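Side-chain contacts in 2,3-dihydroxybenzoate-AMP ligase (Bacillus subtilis, PDB 1MDB), which belongs to the ANL superfamily of AMP-binding enzymes and holds adenosine monophosphate and 2,3-dihydroxy-benzoic acid in neighbouring pockets: residues T49-R54 / N84-F89; I114-E119 / T194-L199; F310-A315 / I348-Q353. All blocks are in the same frame, centred on the assembly; numbering follows the deposited sequence.

Contact 1. Residues T49-R54 / N84-F89; sequences THWSYR and NIKEFF
Trp-51 on strand 49-52 and Lys-86 at the start of helix 86-98 bring the two backbones nearest each other, with CA atoms 8.0 Å apart, a gap that their side chains bridge. The lysine lays its aliphatic part across the indole. Its CD sits 3.5 Å from the centroid of the five-membered ring of Trp-51 and only 5° off the ring normal, a true CH-pi contact over the face, while CE of Lys-86 comes within 3.2 Å of Trp-51 NE1. Nearer the root of the chain, Lys-86 CB lies 3.6 Å from Trp-51 CH2, so both rings of the indole are used. Two bends in the lysine, chi3 -60° and chi4 -61°, carry the ammonium past the ring to Thr-49, where NZ donates a 2.8 Å hydrogen bond to OG1. Lysine suits this position because one side chain supplies both methylenes for the aromatic face and a charge for the hydroxyl beyond it. Helix 86-98 belongs to a beta-alpha-beta unit, linking the parallel strands 77-80 and 101-104 of the six-stranded sheet, whereas strand 49-52 is an outermost strand of the nine-stranded sheet and pairs with strand 42-46. Thr-49 OG1 is held twice, since it is also hydrogen-bonded to Cys-46 O, and a threonine hydroxyl can accept from the lysine while serving that carbonyl. Glu-87 makes a looser touch, its backbone N lying 4.1 Å from Trp-51 CH2, and Arg-59 of helix 53-70 also packs against the tryptophan.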
ATOM      1  N   THR A  49      -9.706 -10.037  21.724  1.00 47.75           N
ATOM      2  CA  THR A  49      -8.356 -10.075  22.277  1.00 47.53           C
ATOM      3  C   THR A  49      -7.662  -8.721  22.193  1.00 47.77           C
ATOM      4  O   THR A  49      -7.991  -7.896  21.343  1.00 47.97           O
ATOM      5  CB  THR A  49      -7.486 -11.113  21.550  1.00 48.83           C
ATOM      6  OG1 THR A  49      -7.190 -10.655  20.222  1.00 49.46           O
ATOM      7  CG2 THR A  49      -8.219 -12.439  21.464  1.00 48.42           C
ATOM      8  N   HIS A  50      -6.695  -8.508  23.083  1.00 47.26           N
ATOM      9  CA  HIS A  50      -5.936  -7.263  23.145  1.00 46.89           C
ATOM     10  C   HIS A  50      -4.490  -7.591  23.521  1.00 46.52           C
ATOM     11  O   HIS A  50      -4.231  -8.599  24.178  1.00 46.90           O
ATOM     12  CB  HIS A  50      -6.527  -6.338  24.214  1.00 50.94           C
ATOM     13  CG  HIS A  50      -7.985  -6.043  24.032  1.00 54.00           C
ATOM     14  ND1 HIS A  50      -8.456  -5.145  23.096  1.00 55.24           N
ATOM     15  CD2 HIS A  50      -9.080  -6.529  24.668  1.00 54.77           C
ATOM     16  CE1 HIS A  50      -9.775  -5.090  23.164  1.00 55.32           C
ATOM     17  NE2 HIS A  50     -10.178  -5.920  24.109  1.00 54.91           N
ATOM     18  N   TRP A  51      -3.553  -6.744  23.100  1.00 43.90           N
ATOM     19  CA  TRP A  51      -2.135  -6.929  23.409  1.00 40.56           C
ATOM     20  C   TRP A  51      -1.551  -5.594  23.831  1.00 40.29           C
ATOM     21  O   TRP A  51      -1.620  -4.614  23.087  1.00 41.54           O
ATOM     22  CB  TRP A  51      -1.347  -7.433  22.186  1.00 38.20           C
ATOM     23  CG  TRP A  51      -1.331  -8.916  21.990  1.00 35.51           C
ATOM     24  CD1 TRP A  51      -2.056  -9.841  22.677  1.00 33.87           C
ATOM     25  CD2 TRP A  51      -0.581  -9.643  21.003  1.00 33.95           C
ATOM     26  NE1 TRP A  51      -1.813 -11.097  22.181  1.00 35.92           N
ATOM     27  CE2 TRP A  51      -0.911 -11.006  21.153  1.00 34.29           C
ATOM     28  CE3 TRP A  51       0.333  -9.272  20.006  1.00 33.16           C
ATOM     29  CZ2 TRP A  51      -0.360 -12.008  20.340  1.00 34.21           C
ATOM     30  CZ3 TRP A  51       0.881 -10.265  19.196  1.00 29.07           C
ATOM     31  CH2 TRP A  51       0.531 -11.618  19.370  1.00 32.61           C
ATOM     32  N   SER A  52      -0.979  -5.552  25.026  1.00 38.11           N
ATOM     33  CA  SER A  52      -0.366  -4.334  25.524  1.00 36.65           C
ATOM     34  C   SER A  52       0.990  -4.198  24.856  1.00 35.21           C
ATOM     35  O   SER A  52       1.498  -5.159  24.285  1.00 32.45           O
ATOM     36  CB  SER A  52      -0.161  -4.431  27.033  1.00 39.40           C
ATOM     37  OG  SER A  52       0.665  -5.542  27.338  1.00 38.83           O
ATOM     38  N   TYR A  53       1.578  -3.012  24.944  1.00 35.04           N
ATOM     39  CA  TYR A  53       2.884  -2.767  24.357  1.00 36.82           C
ATOM     40  C   TYR A  53       3.939  -3.657  25.000  1.00 39.88           C
ATOM     41  O   TYR A  53       4.836  -4.158  24.318  1.00 39.40           O
ATOM     42  CB  TYR A  53       3.281  -1.297  24.517  1.00 34.76           C
ATOM     43  CG  TYR A  53       2.699  -0.370  23.461  1.00 33.93           C
ATOM     44  CD1 TYR A  53       1.385   0.081  23.542  1.00 32.94           C
ATOM     45  CD2 TYR A  53       3.471   0.046  22.373  1.00 35.10           C
ATOM     46  CE1 TYR A  53       0.848   0.929  22.564  1.00 34.31           C
ATOM     47  CE2 TYR A  53       2.944   0.895  21.385  1.00 35.49           C
ATOM     48  CZ  TYR A  53       1.635   1.328  21.490  1.00 35.48           C
ATOM     49  OH  TYR A  53       1.103   2.141  20.513  1.00 36.14           O
ATOM     50  N   ARG A  54       3.830  -3.857  26.313  1.00 41.22           N
ATOM     51  CA  ARG A  54       4.786  -4.701  27.035  1.00 42.07           C
ATOM     52  C   ARG A  54       4.633  -6.133  26.531  1.00 40.14           C
ATOM     53  O   ARG A  54       5.613  -6.843  26.302  1.00 38.57           O
ATOM     54  CB  ARG A  54       4.507  -4.660  28.540  1.00 45.58           C
ATOM     55  CG  ARG A  54       5.678  -5.117  29.406  1.00 52.18           C
ATOM     56  CD  ARG A  54       6.651  -3.970  29.684  1.00 55.67           C
ATOM     57  NE  ARG A  54       5.988  -2.875  30.393  1.00 60.86           N
ATOM     58  CZ  ARG A  54       6.596  -1.766  30.811  1.00 61.55           C
ATOM     59  NH1 ARG A  54       7.894  -1.595  30.592  1.00 62.73           N
ATOM     60  NH2 ARG A  54       5.905  -0.827  31.446  1.00 61.59           N
ATOM     61  N   ASN A  84      -4.664  -9.880   8.649  1.00 22.66           N
ATOM     62  CA  ASN A  84      -4.635  -8.852   9.672  1.00 24.04           C
ATOM     63  C   ASN A  84      -4.886  -9.505  11.038  1.00 25.72           C
ATOM     64  O   ASN A  84      -6.000  -9.460  11.559  1.00 26.38           O
ATOM     65  CB  ASN A  84      -5.706  -7.799   9.380  1.00 21.89           C
ATOM     66  CG  ASN A  84      -5.340  -6.894   8.208  1.00 23.54           C
ATOM     67  OD1 ASN A  84      -4.414  -7.180   7.446  1.00 21.74           O
ATOM     68  ND2 ASN A  84      -6.077  -5.797   8.060  1.00 21.72           N
ATOM     69  N   ILE A  85      -3.851 -10.126  11.600  1.00 26.00           N
ATOM     70  CA  ILE A  85      -3.956 -10.774  12.908  1.00 25.92           C
ATOM     71  C   ILE A  85      -2.805 -10.316  13.799  1.00 27.13           C
ATOM     72  O   ILE A  85      -1.819  -9.761  13.313  1.00 25.70           O
ATOM     73  CB  ILE A  85      -3.954 -12.320  12.779  1.00 24.57           C
ATOM     74  CG1 ILE A  85      -2.762 -12.783  11.941  1.00 25.55           C
ATOM     75  CG2 ILE A  85      -5.245 -12.784  12.121  1.00 26.41           C
ATOM     76  CD1 ILE A  85      -2.723 -14.290  11.701  1.00 24.91           C
ATOM     77  N   LYS A  86      -2.947 -10.539  15.103  1.00 28.90           N
ATOM     78  CA  LYS A  86      -1.950 -10.130  16.083  1.00 31.62           C
ATOM     79  C   LYS A  86      -0.568 -10.719  15.822  1.00 30.83           C
ATOM     80  O   LYS A  86       0.439 -10.052  16.007  1.00 31.14           O
ATOM     81  CB  LYS A  86      -2.402 -10.529  17.492  1.00 33.46           C
ATOM     82  CG  LYS A  86      -3.695  -9.874  17.954  1.00 34.87           C
ATOM     83  CD  LYS A  86      -3.889 -10.027  19.464  1.00 33.86           C
ATOM     84  CE  LYS A  86      -3.948 -11.490  19.890  1.00 32.05           C
ATOM     85  NZ  LYS A  86      -5.073 -12.196  19.248  1.00 30.60           N
ATOM     86  N   GLU A  87      -0.532 -11.977  15.402  1.00 31.53           N
ATOM     87  CA  GLU A  87       0.728 -12.658  15.133  1.00 30.97           C
ATOM     88  C   GLU A  87       1.666 -11.849  14.241  1.00 28.40           C
ATOM     89  O   GLU A  87       2.872 -11.802  14.483  1.00 29.20           O
ATOM     90  CB  GLU A  87       0.455 -14.024  14.504  1.00 33.23           C
ATOM     91  CG  GLU A  87      -0.089 -15.061  15.467  1.00 38.16           C
ATOM     92  CD  GLU A  87      -1.418 -14.667  16.096  1.00 43.48           C
ATOM     93  OE1 GLU A  87      -2.300 -14.142  15.383  1.00 43.96           O
ATOM     94  OE2 GLU A  87      -1.586 -14.902  17.311  1.00 46.47           O
ATOM     95  N   PHE A  88       1.118 -11.203  13.216  1.00 27.59           N
ATOM     96  CA  PHE A  88       1.931 -10.391  12.314  1.00 23.66           C
ATOM     97  C   PHE A  88       2.932  -9.557  13.098  1.00 23.18           C
ATOM     98  O   PHE A  88       4.126  -9.547  12.799  1.00 22.06           O
ATOM     99  CB  PHE A  88       1.032  -9.458  11.499  1.00 24.40           C
ATOM    100  CG  PHE A  88       1.777  -8.533  10.575  1.00 22.25           C
ATOM    101  CD1 PHE A  88       2.218  -8.976   9.329  1.00 24.45           C
ATOM    102  CD2 PHE A  88       1.995  -7.203  10.930  1.00 24.12           C
ATOM    103  CE1 PHE A  88       2.864  -8.099   8.441  1.00 23.14           C
ATOM    104  CE2 PHE A  88       2.639  -6.313  10.056  1.00 20.79           C
ATOM    105  CZ  PHE A  88       3.071  -6.762   8.807  1.00 22.31           C
ATOM    106  N   PHE A  89       2.437  -8.861  14.117  1.00 24.73           N
ATOM    107  CA  PHE A  89       3.280  -7.984  14.918  1.00 24.33           C
ATOM    108  C   PHE A  89       4.387  -8.639  15.733  1.00 25.26           C
ATOM    109  O   PHE A  89       5.500  -8.109  15.801  1.00 27.05           O
ATOM    110  CB  PHE A  89       2.406  -7.103  15.821  1.00 26.14           C
ATOM    111  CG  PHE A  89       1.514  -6.172  15.057  1.00 24.94           C
ATOM    112  CD1 PHE A  89       0.204  -6.527  14.763  1.00 25.81           C
ATOM    113  CD2 PHE A  89       2.004  -4.956  14.588  1.00 24.35           C
ATOM    114  CE1 PHE A  89      -0.615  -5.681  14.011  1.00 24.40           C
ATOM    115  CE2 PHE A  89       1.202  -4.102  13.837  1.00 23.79           C
ATOM    116  CZ  PHE A  89      -0.112  -4.465  13.546  1.00 24.53           C
TER

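Contact 2. Residues I114-E119 / T194-L199; sequences ITYFCE and TGLSKL
Ser-197, whose OG is hydrogen-bonded to Ser-190 O, turns its own carbonyl oxygen to the edge of the Tyr-116 ring, where O lies near the ring plane and 3.6 Å from CE2. A second bond to the same partner, from Lys-198 N to Ser-190 OG, draws the two ends of the intervening loop together. Rich in glycine, serine and threonine and closed by Lys-198, this sequence is the signature loop of the AMP-binding family, often compared with a P-loop, and it runs here between strands 184-189 and 199-203. Helix 111-120, which connects strand 101-104 to strand 125-132, offers Tyr-116 as the main point of contact. With CG anti to the backbone N, chi1 171°, the phenol reaches out from the helix toward the loop. Leu-196 then covers one face of the ring: its CD2 is 3.8 Å from the ring centroid and 17° off the normal, a CH-pi contact. That methyl is displaced toward the CG and CD2 side of the tyrosine, whereas Leu-196 CB lies farther along the same edge, toward the hydroxyl end, 4.0 Å from Tyr-116 CE2. A branched leucine can thus follow the ring along much of its length. Tyrosine fits because its broad, apolar face takes the methyl while its polarised C-H edge can meet a carbonyl oxygen. On the helix side, the rings of Phe-120 and Tyr-116 meet, their planes about 10° apart, and Phe-117 meets His-109 edge to face. The tyrosine and the leucine come nearest at the base of the ring, where Tyr-116 CG and Leu-196 CD2 are 3.7 Å apart.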
ATOM      1  N   ILE A 114       4.518 -16.678  -4.499  1.00 28.83           N
ATOM      2  CA  ILE A 114       5.244 -17.096  -3.296  1.00 28.78           C
ATOM      3  C   ILE A 114       6.521 -17.866  -3.647  1.00 29.32           C
ATOM      4  O   ILE A 114       7.594 -17.590  -3.100  1.00 29.02           O
ATOM      5  CB  ILE A 114       4.363 -17.957  -2.359  1.00 24.54           C
ATOM      6  CG1 ILE A 114       3.157 -17.139  -1.883  1.00 25.57           C
ATOM      7  CG2 ILE A 114       5.175 -18.412  -1.148  1.00 24.98           C
ATOM      8  CD1 ILE A 114       3.518 -15.797  -1.223  1.00 23.26           C
ATOM      9  N   THR A 115       6.411 -18.827  -4.559  1.00 28.43           N
ATOM     10  CA  THR A 115       7.582 -19.599  -4.979  1.00 30.27           C
ATOM     11  C   THR A 115       8.673 -18.640  -5.474  1.00 29.27           C
ATOM     12  O   THR A 115       9.855 -18.824  -5.198  1.00 31.10           O
ATOM     13  CB  THR A 115       7.211 -20.605  -6.098  1.00 28.70           C
ATOM     14  OG1 THR A 115       6.252 -21.532  -5.588  1.00 28.02           O
ATOM     15  CG2 THR A 115       8.437 -21.382  -6.569  1.00 30.96           C
ATOM     16  N   TYR A 116       8.261 -17.608  -6.199  1.00 29.56           N
ATOM     17  CA  TYR A 116       9.194 -16.616  -6.711  1.00 28.65           C
ATOM     18  C   TYR A 116       9.872 -15.878  -5.554  1.00 29.36           C
ATOM     19  O   TYR A 116      11.103 -15.800  -5.489  1.00 28.05           O
ATOM     20  CB  TYR A 116       8.447 -15.627  -7.598  1.00 32.88           C
ATOM     21  CG  TYR A 116       9.273 -14.428  -8.000  1.00 36.06           C
ATOM     22  CD1 TYR A 116      10.410 -14.577  -8.790  1.00 38.09           C
ATOM     23  CD2 TYR A 116       8.923 -13.149  -7.582  1.00 35.60           C
ATOM     24  CE1 TYR A 116      11.177 -13.480  -9.151  1.00 41.92           C
ATOM     25  CE2 TYR A 116       9.680 -12.044  -7.937  1.00 40.04           C
ATOM     26  CZ  TYR A 116      10.806 -12.217  -8.720  1.00 42.17           C
ATOM     27  OH  TYR A 116      11.576 -11.131  -9.065  1.00 49.10           O
ATOM     28  N   PHE A 117       9.068 -15.344  -4.636  1.00 27.62           N
ATOM     29  CA  PHE A 117       9.606 -14.628  -3.481  1.00 27.54           C
ATOM     30  C   PHE A 117      10.594 -15.491  -2.684  1.00 27.94           C
ATOM     31  O   PHE A 117      11.628 -14.999  -2.225  1.00 26.96           O
ATOM     32  CB  PHE A 117       8.469 -14.193  -2.540  1.00 27.14           C
ATOM     33  CG  PHE A 117       7.438 -13.293  -3.181  1.00 26.72           C
ATOM     34  CD1 PHE A 117       6.170 -13.165  -2.618  1.00 30.15           C
ATOM     35  CD2 PHE A 117       7.728 -12.566  -4.330  1.00 26.40           C
ATOM     36  CE1 PHE A 117       5.205 -12.327  -3.191  1.00 29.50           C
ATOM     37  CE2 PHE A 117       6.772 -11.728  -4.909  1.00 26.01           C
ATOM     38  CZ  PHE A 117       5.510 -11.609  -4.339  1.00 26.58           C
ATOM     39  N   CYS A 118      10.269 -16.771  -2.508  1.00 27.62           N
ATOM     40  CA  CYS A 118      11.123 -17.672  -1.735  1.00 31.11           C
ATOM     41  C   CYS A 118      12.429 -17.996  -2.452  1.00 34.42           C
ATOM     42  O   CYS A 118      13.488 -18.084  -1.820  1.00 34.19           O
ATOM     43  CB  CYS A 118      10.374 -18.971  -1.397  1.00 28.51           C
ATOM     44  SG  CYS A 118       9.042 -18.797  -0.166  1.00 28.81           S
ATOM     45  N   GLU A 119      12.354 -18.178  -3.769  1.00 35.67           N
ATOM     46  CA  GLU A 119      13.544 -18.479  -4.572  1.00 36.38           C
ATOM     47  C   GLU A 119      14.453 -17.258  -4.632  1.00 34.50           C
ATOM     48  O   GLU A 119      15.588 -17.280  -4.172  1.00 33.52           O
ATOM     49  CB  GLU A 119      13.146 -18.842  -6.000  1.00 39.45           C
ATOM     50  CG  GLU A 119      13.279 -20.301  -6.364  1.00 45.97           C
ATOM     51  CD  GLU A 119      13.047 -20.525  -7.846  1.00 48.43           C
ATOM     52  OE1 GLU A 119      13.841 -19.999  -8.655  1.00 52.69           O
ATOM     53  OE2 GLU A 119      12.071 -21.214  -8.206  1.00 50.80           O
ATOM     54  N   THR A 194       2.569  -6.450 -14.477  1.00 68.88           N
ATOM     55  CA  THR A 194       3.341  -7.519 -15.100  1.00 69.52           C
ATOM     56  C   THR A 194       3.822  -8.490 -14.028  1.00 68.71           C
ATOM     57  O   THR A 194       5.014  -8.785 -13.915  1.00 68.54           O
ATOM     58  CB  THR A 194       4.580  -7.016 -15.936  1.00 70.66           C
ATOM     59  OG1 THR A 194       4.148  -6.087 -16.939  1.00 71.51           O
ATOM     60  CG2 THR A 194       5.254  -8.201 -16.655  1.00 71.91           C
ATOM     61  N   GLY A 195       2.879  -8.982 -13.230  1.00 67.94           N
ATOM     62  CA  GLY A 195       3.210  -9.929 -12.178  1.00 66.18           C
ATOM     63  C   GLY A 195       4.443  -9.609 -11.349  1.00 64.23           C
ATOM     64  O   GLY A 195       4.522  -8.550 -10.730  1.00 65.42           O
ATOM     65  N   LEU A 196       5.401 -10.538 -11.348  1.00 62.03           N
ATOM     66  CA  LEU A 196       6.657 -10.440 -10.594  1.00 58.15           C
ATOM     67  C   LEU A 196       7.098  -9.054 -10.129  1.00 54.29           C
ATOM     68  O   LEU A 196       7.796  -8.335 -10.843  1.00 53.77           O
ATOM     69  CB  LEU A 196       7.807 -11.074 -11.389  1.00 59.71           C
ATOM     70  CG  LEU A 196       7.602 -12.478 -11.959  1.00 59.64           C
ATOM     71  CD1 LEU A 196       8.897 -12.968 -12.605  1.00 60.71           C
ATOM     72  CD2 LEU A 196       7.154 -13.412 -10.851  1.00 59.51           C
ATOM     73  N   SER A 197       6.696  -8.694  -8.919  1.00 50.13           N
ATOM     74  CA  SER A 197       7.064  -7.412  -8.340  1.00 46.21           C
ATOM     75  C   SER A 197       8.551  -7.412  -8.003  1.00 43.17           C
ATOM     76  O   SER A 197       9.135  -8.467  -7.740  1.00 40.88           O
ATOM     77  CB  SER A 197       6.284  -7.163  -7.047  1.00 45.71           C
ATOM     78  OG  SER A 197       4.901  -7.000  -7.281  1.00 47.00           O
ATOM     79  N   LYS A 198       9.150  -6.225  -7.993  1.00 38.62           N
ATOM     80  CA  LYS A 198      10.556  -6.079  -7.638  1.00 38.21           C
ATOM     81  C   LYS A 198      10.583  -6.050  -6.108  1.00 35.02           C
ATOM     82  O   LYS A 198       9.586  -5.687  -5.491  1.00 35.93           O
ATOM     83  CB  LYS A 198      11.094  -4.749  -8.177  1.00 39.87           C
ATOM     84  CG  LYS A 198      10.805  -4.497  -9.645  1.00 41.23           C
ATOM     85  CD  LYS A 198      11.582  -5.443 -10.530  1.00 44.41           C
ATOM     86  CE  LYS A 198      11.256  -5.193 -11.997  1.00 46.39           C
ATOM     87  NZ  LYS A 198      12.320  -5.716 -12.905  1.00 47.36           N
ATOM     88  N   LEU A 199      11.693  -6.443  -5.494  1.00 31.11           N
ATOM     89  CA  LEU A 199      11.788  -6.400  -4.039  1.00 29.31           C
ATOM     90  C   LEU A 199      12.433  -5.066  -3.641  1.00 29.00           C
ATOM     91  O   LEU A 199      13.363  -4.595  -4.297  1.00 25.77           O
ATOM     92  CB  LEU A 199      12.591  -7.592  -3.502  1.00 28.76           C
ATOM     93  CG  LEU A 199      11.744  -8.831  -3.180  1.00 29.26           C
ATOM     94  CD1 LEU A 199      10.914  -9.194  -4.383  1.00 31.99           C
ATOM     95  CD2 LEU A 199      12.622 -10.004  -2.775  1.00 27.72           C
TER

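Contact 3. Residues F310-A315 / I348-Q353; sequences FSAEAA and IIVNTQ
CG1 of Val-350 lies across from the backbone N (chi1 167°), which places it 3.8 Å from Ala-312 O, while CG2 lies near the carbonyl carbon of Ala-315. This is packing of two short helices, 312-315 and 346-351, through small residues: Ala-312 and Ala-315, one turn apart, present no more than a methyl each as side chain, so the backbones can come as near as 5.4 Å between CA of Ala-315 and CA of Val-350. Backbone atoms share the contact, with Ala-312 CA 3.6 Å from Val-350 O. Asn-351 adds its OD1, 3.7 Å from Ala-312 CB, while its ND2 is hydrogen-bonded to Glu-347 O. The start of helix 312-315 is tied by Ser-311 O, which accepts from both Ala-314 N and Ala-315 N. A water lies 2.9 Å from Phe-310 O and 2.8 Å from Val-350 O, placed to donate to either carbonyl, although other acceptors compete for its protons. Beyond the helix 346-351 end, Gln-353 touches the bound adenosine monophosphate. Thr-352, the first residue to leave helical geometry, folds its hydroxyl back over the last turn, and OG1 donates to Ile-348 O across 2.7 Å at a C=O···donor angle of 149°.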
ATOM      1  N   PHE A 310      -8.348   9.237  -5.885  1.00 30.16           N
ATOM      2  CA  PHE A 310      -9.734   9.268  -5.447  1.00 29.68           C
ATOM      3  C   PHE A 310     -10.303  10.485  -6.174  1.00 31.47           C
ATOM      4  O   PHE A 310     -10.012  11.629  -5.820  1.00 32.08           O
ATOM      5  CB  PHE A 310      -9.813   9.437  -3.927  1.00 28.22           C
ATOM      6  CG  PHE A 310     -11.188   9.242  -3.361  1.00 26.14           C
ATOM      7  CD1 PHE A 310     -12.044   8.279  -3.886  1.00 26.96           C
ATOM      8  CD2 PHE A 310     -11.618   9.998  -2.277  1.00 27.12           C
ATOM      9  CE1 PHE A 310     -13.304   8.072  -3.345  1.00 23.66           C
ATOM     10  CE2 PHE A 310     -12.871   9.800  -1.728  1.00 25.96           C
ATOM     11  CZ  PHE A 310     -13.720   8.834  -2.264  1.00 27.26           C
ATOM     12  N   SER A 311     -11.090  10.219  -7.209  1.00 30.67           N
ATOM     13  CA  SER A 311     -11.684  11.262  -8.037  1.00 31.54           C
ATOM     14  C   SER A 311     -12.465  12.326  -7.269  1.00 32.73           C
ATOM     15  O   SER A 311     -13.154  12.035  -6.287  1.00 30.41           O
ATOM     16  CB  SER A 311     -12.576  10.624  -9.103  1.00 32.33           C
ATOM     17  OG  SER A 311     -11.789   9.906 -10.047  1.00 32.27           O
ATOM     18  N   ALA A 312     -12.356  13.560  -7.753  1.00 32.24           N
ATOM     19  CA  ALA A 312     -13.000  14.718  -7.147  1.00 32.22           C
ATOM     20  C   ALA A 312     -14.484  14.546  -6.862  1.00 32.25           C
ATOM     21  O   ALA A 312     -14.943  14.888  -5.775  1.00 33.25           O
ATOM     22  CB  ALA A 312     -12.777  15.951  -8.040  1.00 31.04           C
ATOM     23  N   GLU A 313     -15.225  14.020  -7.836  1.00 32.40           N
ATOM     24  CA  GLU A 313     -16.665  13.810  -7.714  1.00 33.93           C
ATOM     25  C   GLU A 313     -17.019  12.922  -6.517  1.00 35.49           C
ATOM     26  O   GLU A 313     -18.119  13.016  -5.957  1.00 35.75           O
ATOM     27  CB  GLU A 313     -17.203  13.190  -9.013  1.00 34.03           C
ATOM     28  CG  GLU A 313     -18.711  12.892  -9.053  1.00 37.31           C
ATOM     29  CD  GLU A 313     -19.589  14.143  -8.970  1.00 39.07           C
ATOM     30  OE1 GLU A 313     -19.262  15.161  -9.619  1.00 40.29           O
ATOM     31  OE2 GLU A 313     -20.619  14.101  -8.266  1.00 39.05           O
ATOM     32  N   ALA A 314     -16.090  12.056  -6.126  1.00 34.28           N
ATOM     33  CA  ALA A 314     -16.335  11.174  -4.995  1.00 34.27           C
ATOM     34  C   ALA A 314     -15.769  11.793  -3.735  1.00 32.77           C
ATOM     35  O   ALA A 314     -16.441  11.853  -2.714  1.00 35.21           O
ATOM     36  CB  ALA A 314     -15.705   9.810  -5.232  1.00 31.19           C
ATOM     37  N   ALA A 315     -14.531  12.264  -3.821  1.00 32.82           N
ATOM     38  CA  ALA A 315     -13.858  12.864  -2.682  1.00 33.48           C
ATOM     39  C   ALA A 315     -14.711  13.920  -1.965  1.00 35.23           C
ATOM     40  O   ALA A 315     -14.844  13.893  -0.741  1.00 34.12           O
ATOM     41  CB  ALA A 315     -12.537  13.466  -3.133  1.00 32.55           C
ATOM     42  N   ILE A 348      -8.433  21.826  -1.617  1.00 43.51           N
ATOM     43  CA  ILE A 348      -7.122  21.214  -1.785  1.00 42.44           C
ATOM     44  C   ILE A 348      -7.204  19.724  -1.452  1.00 41.39           C
ATOM     45  O   ILE A 348      -6.522  18.903  -2.065  1.00 40.76           O
ATOM     46  CB  ILE A 348      -6.070  21.877  -0.887  1.00 43.20           C
ATOM     47  CG1 ILE A 348      -5.654  23.222  -1.492  1.00 44.42           C
ATOM     48  CG2 ILE A 348      -4.869  20.958  -0.721  1.00 42.82           C
ATOM     49  CD1 ILE A 348      -4.595  23.952  -0.693  1.00 44.61           C
ATOM     50  N   ILE A 349      -8.050  19.385  -0.484  1.00 38.98           N
ATOM     51  CA  ILE A 349      -8.233  18.000  -0.070  1.00 37.28           C
ATOM     52  C   ILE A 349      -8.991  17.242  -1.154  1.00 36.20           C
ATOM     53  O   ILE A 349      -8.709  16.077  -1.422  1.00 33.78           O
ATOM     54  CB  ILE A 349      -9.049  17.907   1.249  1.00 37.21           C
ATOM     55  CG1 ILE A 349      -8.240  18.477   2.410  1.00 36.31           C
ATOM     56  CG2 ILE A 349      -9.447  16.461   1.526  1.00 35.93           C
ATOM     57  CD1 ILE A 349      -9.025  18.570   3.705  1.00 34.95           C
ATOM     58  N   VAL A 350      -9.948  17.920  -1.777  1.00 34.97           N
ATOM     59  CA  VAL A 350     -10.776  17.315  -2.814  1.00 35.36           C
ATOM     60  C   VAL A 350     -10.196  17.286  -4.224  1.00 37.32           C
ATOM     61  O   VAL A 350     -10.576  16.434  -5.036  1.00 36.92           O
ATOM     62  CB  VAL A 350     -12.161  18.007  -2.867  1.00 34.48           C
ATOM     63  CG1 VAL A 350     -12.921  17.609  -4.133  1.00 31.68           C
ATOM     64  CG2 VAL A 350     -12.965  17.625  -1.629  1.00 33.58           C
ATOM     65  N   ASN A 351      -9.265  18.184  -4.529  1.00 37.77           N
ATOM     66  CA  ASN A 351      -8.731  18.216  -5.884  1.00 38.39           C
ATOM     67  C   ASN A 351      -7.262  17.866  -6.076  1.00 38.30           C
ATOM     68  O   ASN A 351      -6.787  17.833  -7.210  1.00 38.66           O
ATOM     69  CB  ASN A 351      -9.030  19.580  -6.515  1.00 36.99           C
ATOM     70  CG  ASN A 351     -10.517  19.861  -6.599  1.00 39.86           C
ATOM     71  OD1 ASN A 351     -11.250  19.195  -7.336  1.00 39.83           O
ATOM     72  ND2 ASN A 351     -10.978  20.844  -5.829  1.00 41.32           N
ATOM     73  N   THR A 352      -6.539  17.604  -4.991  1.00 37.07           N
ATOM     74  CA  THR A 352      -5.128  17.247  -5.123  1.00 35.98           C
ATOM     75  C   THR A 352      -4.826  15.927  -4.419  1.00 36.81           C
ATOM     76  O   THR A 352      -5.670  15.374  -3.720  1.00 37.79           O
ATOM     77  CB  THR A 352      -4.195  18.328  -4.519  1.00 36.14           C
ATOM     78  OG1 THR A 352      -4.161  18.203  -3.090  1.00 33.85           O
ATOM     79  CG2 THR A 352      -4.685  19.719  -4.890  1.00 34.18           C
ATOM     80  N   GLN A 353      -3.611  15.433  -4.614  1.00 36.03           N
ATOM     81  CA  GLN A 353      -3.170  14.197  -3.988  1.00 36.00           C
ATOM     82  C   GLN A 353      -2.042  14.499  -2.989  1.00 35.36           C
ATOM     83  O   GLN A 353      -1.125  13.697  -2.816  1.00 36.45           O
ATOM     84  CB  GLN A 353      -2.684  13.204  -5.058  1.00 32.82           C
ATOM     85  CG  GLN A 353      -3.793  12.479  -5.841  1.00 32.75           C
ATOM     86  CD  GLN A 353      -4.761  13.413  -6.557  1.00 33.51           C
ATOM     87  OE1 GLN A 353      -5.805  13.785  -6.018  1.00 37.64           O
ATOM     88  NE2 GLN A 353      -4.417  13.795  -7.773  1.00 30.64           N
TER
HETATM   89  O   HOH W   1      -9.184  14.336  -6.309  1.00 28.66           O

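The three contacts follow one another along the AMP-binding part of the chain and do not touch. Contacts 1 and 2 come closest, about 12 Å between nearest atoms, and both involve helices joined to strands of the six-stranded sheet. Contacts 2 and 3 lie on opposite sides of the chain's centre, their own centres 33 Å apart. The side chain of Ser-197 in contact 2 is about 8 Å from the adenosine monophosphate and about 11 Å from the 2,3-dihydroxy-benzoic acid, whereas contact 3 reaches the nucleotide directly through Gln-353. Contact 1, centred 34 Å from contact 3, packs an edge strand against a helix.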